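Long-range contact in cytochrome c (Pseudomonas aeruginosa, PDB 6RTE), which acts as the dihydro-heme d1 dehydrogenase NirN, oxidising dihydro-heme d1 in the biosynthesis of heme d1: residues I350-I362 with F372-I385. Residues are numbered along the deposited sequence; the frame is centred on the assembly and turned at random.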
loop_
_atom_site.group_PDB
_atom_site.type_symbol
_atom_site.label_atom_id
_atom_site.label_comp_id
_atom_site.label_asym_id
_atom_site.label_seq_id
_atom_site.Cartn_x
_atom_site.Cartn_y
_atom_site.Cartn_z
ATOM N N ILE A 350 -19.356 10.171 12.254
ATOM C CA ILE A 350 -20.082 10.089 11.002
ATOM C C ILE A 350 -20.441 8.628 10.749
ATOM O O ILE A 350 -19.635 7.825 10.346
ATOM C CB ILE A 350 -19.231 10.635 9.829
ATOM N N PRO A 351 -21.715 8.252 11.020
ATOM C CA PRO A 351 -22.149 6.888 10.667
ATOM C C PRO A 351 -22.465 6.813 9.180
ATOM O O PRO A 351 -23.215 7.637 8.650
ATOM C CB PRO A 351 -23.402 6.676 11.526
ATOM C CG PRO A 351 -23.970 8.047 11.683
ATOM C CD PRO A 351 -22.799 9.016 11.664
ATOM N N LEU A 352 -21.879 5.827 8.508
ATOM C CA LEU A 352 -22.043 5.662 7.072
ATOM C C LEU A 352 -22.372 4.211 6.762
ATOM O O LEU A 352 -21.993 3.298 7.501
ATOM C CB LEU A 352 -20.780 6.093 6.317
ATOM C CG LEU A 352 -20.204 7.452 6.723
ATOM C CD1 LEU A 352 -18.826 7.653 6.114
ATOM C CD2 LEU A 352 -21.143 8.585 6.321
ATOM N N SER A 353 -23.083 4.009 5.657
ATOM C CA SER A 353 -23.483 2.667 5.254
ATOM C C SER A 353 -22.259 1.778 5.074
ATOM O O SER A 353 -21.261 2.180 4.474
ATOM C CB SER A 353 -24.284 2.732 3.953
ATOM O OG SER A 353 -24.343 1.463 3.330
ATOM N N GLY A 354 -22.345 0.557 5.601
ATOM C CA GLY A 354 -21.241 -0.370 5.514
ATOM C C GLY A 354 -20.003 0.193 6.189
ATOM O O GLY A 354 -20.056 1.137 6.982
ATOM N N MET A 355 -18.861 -0.413 5.860
ATOM C CA MET A 355 -17.583 0.078 6.354
ATOM C C MET A 355 -16.907 0.877 5.248
ATOM O O MET A 355 -16.395 0.284 4.285
ATOM C CB MET A 355 -16.686 -1.074 6.821
ATOM C CG MET A 355 -16.699 -2.323 5.955
ATOM S SD MET A 355 -15.868 -3.695 6.786
ATOM C CE MET A 355 -16.006 -4.990 5.558
ATOM N N PRO A 356 -16.886 2.205 5.320
ATOM C CA PRO A 356 -16.255 2.990 4.257
ATOM C C PRO A 356 -14.738 2.933 4.334
ATOM O O PRO A 356 -14.142 2.855 5.410
ATOM C CB PRO A 356 -16.774 4.411 4.513
ATOM C CG PRO A 356 -17.012 4.452 5.979
ATOM C CD PRO A 356 -17.453 3.064 6.378
ATOM N N HIS A 357 -14.119 2.967 3.155
ATOM C CA HIS A 357 -12.665 2.892 3.024
ATOM C C HIS A 357 -12.110 4.312 3.131
ATOM O O HIS A 357 -11.726 4.944 2.147
ATOM C CB HIS A 357 -12.298 2.220 1.705
ATOM C CG HIS A 357 -10.831 2.000 1.517
ATOM N ND1 HIS A 357 -9.936 1.986 2.566
ATOM C CD2 HIS A 357 -10.101 1.789 0.397
ATOM C CE1 HIS A 357 -8.718 1.776 2.100
ATOM N NE2 HIS A 357 -8.789 1.654 0.786
ATOM N N LEU A 358 -12.076 4.820 4.369
ATOM C CA LEU A 358 -11.725 6.222 4.585
ATOM C C LEU A 358 -10.325 6.547 4.083
ATOM O O LEU A 358 -10.076 7.668 3.623
ATOM C CB LEU A 358 -11.838 6.568 6.070
ATOM C CG LEU A 358 -13.251 6.575 6.663
ATOM C CD1 LEU A 358 -13.178 6.800 8.166
ATOM C CD2 LEU A 358 -14.118 7.631 6.003
ATOM N N GLY A 359 -9.399 5.588 4.159
ATOM C CA GLY A 359 -8.034 5.854 3.747
ATOM C C GLY A 359 -7.916 6.287 2.302
ATOM O O GLY A 359 -6.967 6.984 1.936
ATOM N N SER A 360 -8.871 5.888 1.461
ATOM C CA SER A 360 -8.847 6.214 0.042
ATOM C C SER A 360 -9.703 7.423 -0.315
ATOM O O SER A 360 -9.768 7.789 -1.491
ATOM C CB SER A 360 -9.307 5.007 -0.783
ATOM O OG SER A 360 -8.387 3.937 -0.666
ATOM N N GLY A 361 -10.350 8.054 0.660
ATOM C CA GLY A 361 -11.177 9.202 0.364
ATOM C C GLY A 361 -10.355 10.415 -0.023
ATOM O O GLY A 361 -9.170 10.523 0.284
ATOM N N ILE A 362 -11.002 11.348 -0.715
ATOM C CA ILE A 362 -10.320 12.530 -1.218
ATOM C C ILE A 362 -11.157 13.768 -0.925
ATOM O O ILE A 362 -12.361 13.692 -0.652
ATOM C CB ILE A 362 -10.016 12.434 -2.730
ATOM C CG1 ILE A 362 -11.306 12.344 -3.539
ATOM C CG2 ILE A 362 -9.138 11.224 -3.004
ATOM C CD1 ILE A 362 -11.111 12.594 -5.029
ATOM N N PHE A 372 -15.553 16.057 1.315
ATOM C CA PHE A 372 -14.813 14.802 1.394
ATOM C C PHE A 372 -15.680 13.672 0.859
ATOM O O PHE A 372 -16.874 13.595 1.164
ATOM C CB PHE A 372 -14.384 14.504 2.840
ATOM C CG PHE A 372 -13.761 13.142 3.032
ATOM C CD1 PHE A 372 -12.434 12.913 2.702
ATOM C CD2 PHE A 372 -14.500 12.099 3.566
ATOM C CE1 PHE A 372 -11.857 11.672 2.892
ATOM C CE2 PHE A 372 -13.929 10.850 3.755
ATOM C CZ PHE A 372 -12.603 10.640 3.420
ATOM N N ALA A 373 -15.073 12.803 0.054
ATOM C CA ALA A 373 -15.774 11.680 -0.552
ATOM C C ALA A 373 -14.987 10.401 -0.307
ATOM O O ALA A 373 -13.751 10.402 -0.357
ATOM C CB ALA A 373 -15.966 11.894 -2.056
ATOM N N THR A 374 -15.706 9.310 -0.037
ATOM C CA THR A 374 -15.061 8.045 0.268
ATOM C C THR A 374 -15.770 6.877 -0.403
ATOM O O THR A 374 -17.010 6.818 -0.404
ATOM C CB THR A 374 -15.014 7.802 1.787
ATOM O OG1 THR A 374 -14.368 6.550 2.051
ATOM C CG2 THR A 374 -16.419 7.785 2.381
ATOM N N PRO A 375 -15.013 5.930 -0.981
ATOM C CA PRO A 375 -15.627 4.681 -1.451
ATOM C C PRO A 375 -16.004 3.783 -0.282
ATOM O O PRO A 375 -15.855 4.193 0.874
ATOM C CB PRO A 375 -14.534 4.059 -2.325
ATOM C CG PRO A 375 -13.257 4.555 -1.720
ATOM C CD PRO A 375 -13.549 5.941 -1.194
ATOM N N ASN A 376 -16.465 2.564 -0.555
ATOM C CA ASN A 376 -17.014 1.700 0.486
ATOM C C ASN A 376 -16.668 0.244 0.207
ATOM O O ASN A 376 -16.760 -0.219 -0.933
ATOM C CB ASN A 376 -18.535 1.876 0.584
ATOM C CG ASN A 376 -19.104 1.302 1.863
ATOM O OD1 ASN A 376 -19.173 0.085 2.033
ATOM N ND2 ASN A 376 -19.521 2.178 2.768
ATOM N N ILE A 377 -16.295 -0.481 1.266
ATOM C CA ILE A 377 -15.757 -1.829 1.112
ATOM C C ILE A 377 -16.871 -2.865 0.956
ATOM O O ILE A 377 -16.726 -3.831 0.196
ATOM C CB ILE A 377 -14.830 -2.162 2.302
ATOM C CG1 ILE A 377 -13.608 -1.233 2.284
ATOM C CG2 ILE A 377 -14.395 -3.622 2.264
ATOM C CD1 ILE A 377 -12.514 -1.592 3.284
ATOM N N SER A 378 -17.991 -2.699 1.661
ATOM C CA SER A 378 -19.048 -3.708 1.656
ATOM C C SER A 378 -20.306 -3.291 0.908
ATOM O O SER A 378 -21.043 -4.162 0.441
ATOM C CB SER A 378 -19.440 -4.080 3.095
ATOM O OG SER A 378 -20.017 -2.980 3.779
ATOM N N ARG A 379 -20.580 -1.996 0.797
ATOM C CA ARG A 379 -21.735 -1.489 0.073
ATOM C C ARG A 379 -21.283 -0.747 -1.179
ATOM O O ARG A 379 -20.122 -0.346 -1.307
ATOM C CB ARG A 379 -22.571 -0.561 0.962
ATOM C CG ARG A 379 -23.804 -1.211 1.574
ATOM C CD ARG A 379 -23.494 -2.522 2.288
ATOM N NE ARG A 379 -24.714 -3.293 2.526
ATOM C CZ ARG A 379 -24.744 -4.530 3.015
ATOM N NH1 ARG A 379 -25.908 -5.143 3.190
ATOM N NH2 ARG A 379 -23.619 -5.156 3.331
ATOM N N GLY A 380 -22.219 -0.564 -2.106
ATOM C CA GLY A 380 -21.925 0.128 -3.346
ATOM C C GLY A 380 -22.396 1.568 -3.338
ATOM O O GLY A 380 -23.446 1.882 -3.908
ATOM N N VAL A 381 -21.630 2.452 -2.699
ATOM C CA VAL A 381 -22.030 3.846 -2.548
ATOM C C VAL A 381 -20.781 4.695 -2.351
ATOM O O VAL A 381 -19.805 4.259 -1.736
ATOM C CB VAL A 381 -23.023 4.013 -1.368
ATOM C CG1 VAL A 381 -22.370 3.570 -0.061
ATOM C CG2 VAL A 381 -23.512 5.453 -1.269
ATOM N N ILE A 382 -20.818 5.914 -2.879
ATOM C CA ILE A 382 -19.785 6.918 -2.651
ATOM C C ILE A 382 -20.385 7.963 -1.719
ATOM O O ILE A 382 -21.288 8.712 -2.114
ATOM C CB ILE A 382 -19.303 7.560 -3.961
ATOM C CG1 ILE A 382 -18.785 6.499 -4.941
ATOM C CG2 ILE A 382 -18.234 8.616 -3.675
ATOM C CD1 ILE A 382 -17.559 5.746 -4.467
ATOM N N SER A 383 -19.892 8.019 -0.485
ATOM C CA SER A 383 -20.406 8.952 0.510
ATOM C C SER A 383 -19.632 10.263 0.445
ATOM O O SER A 383 -18.398 10.262 0.481
ATOM C CB SER A 383 -20.305 8.351 1.913
ATOM O OG SER A 383 -21.083 7.175 2.017
ATOM N N VAL A 384 -20.359 11.372 0.359
ATOM C CA VAL A 384 -19.768 12.706 0.297
ATOM C C VAL A 384 -20.130 13.445 1.580
ATOM O O VAL A 384 -21.314 13.588 1.911
ATOM C CB VAL A 384 -20.246 13.477 -0.941
ATOM C CG1 VAL A 384 -19.544 14.818 -1.033
ATOM C CG2 VAL A 384 -20.005 12.661 -2.205
ATOM N N ILE A 385 -19.113 13.921 2.292
ATOM C CA ILE A 385 -19.287 14.603 3.570
ATOM C C ILE A 385 -18.874 16.062 3.415
ATOM O O ILE A 385 -17.957 16.391 2.655
ATOM C CB ILE A 385 -18.451 13.922 4.681
ATOM C CG1 ILE A 385 -18.824 12.442 4.822
ATOM C CG2 ILE A 385 -18.599 14.666 6.004
ATOM C CD1 ILE A 385 -20.299 12.173 5.037
#
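The loop between two neighbouring blades of the eight-bladed β-propeller meets the hairpin of the blade it enters through M355–H357 against P375–I377, and again through I362 against A373. I377 N donates to M355 O at 3.1 Å, nearly straight at 166°, while H357 N reaches P375 O from above that carbonyl's plane. Next to these bonds, I377 CG1 lies 3.7 Å from H357 CB; with CG anti to the backbone N (chi1 -176°), it is CB and not the ring that meets I377 CG1, while ring ND1 bonds to D316 of the preceding blade. The loop leaves strand 346-350, crosses the tip joining strands 370-374 and 381-386, and becomes the first strand of the new blade, where I362 and A373 form a hydrogen-bonded antiparallel pair, I362 N to A373 O and A373 N to I362 O, each 2.9 Å. N376 OD1 makes an Asx turn with S378 N (3.0 Å) and, by also accepting R379 N (2.8 Å), an Asx motif. G361 C approaches the F372 ring obliquely, 3.5 Å from F372 CE1; L358 O comes to its edge in the ring plane, and the L358 and F372 side chains cross at about a right angle, L358 CD2 meeting F372 CE2. Nearer the loop's start, L352 CD2 touches I385 CD1.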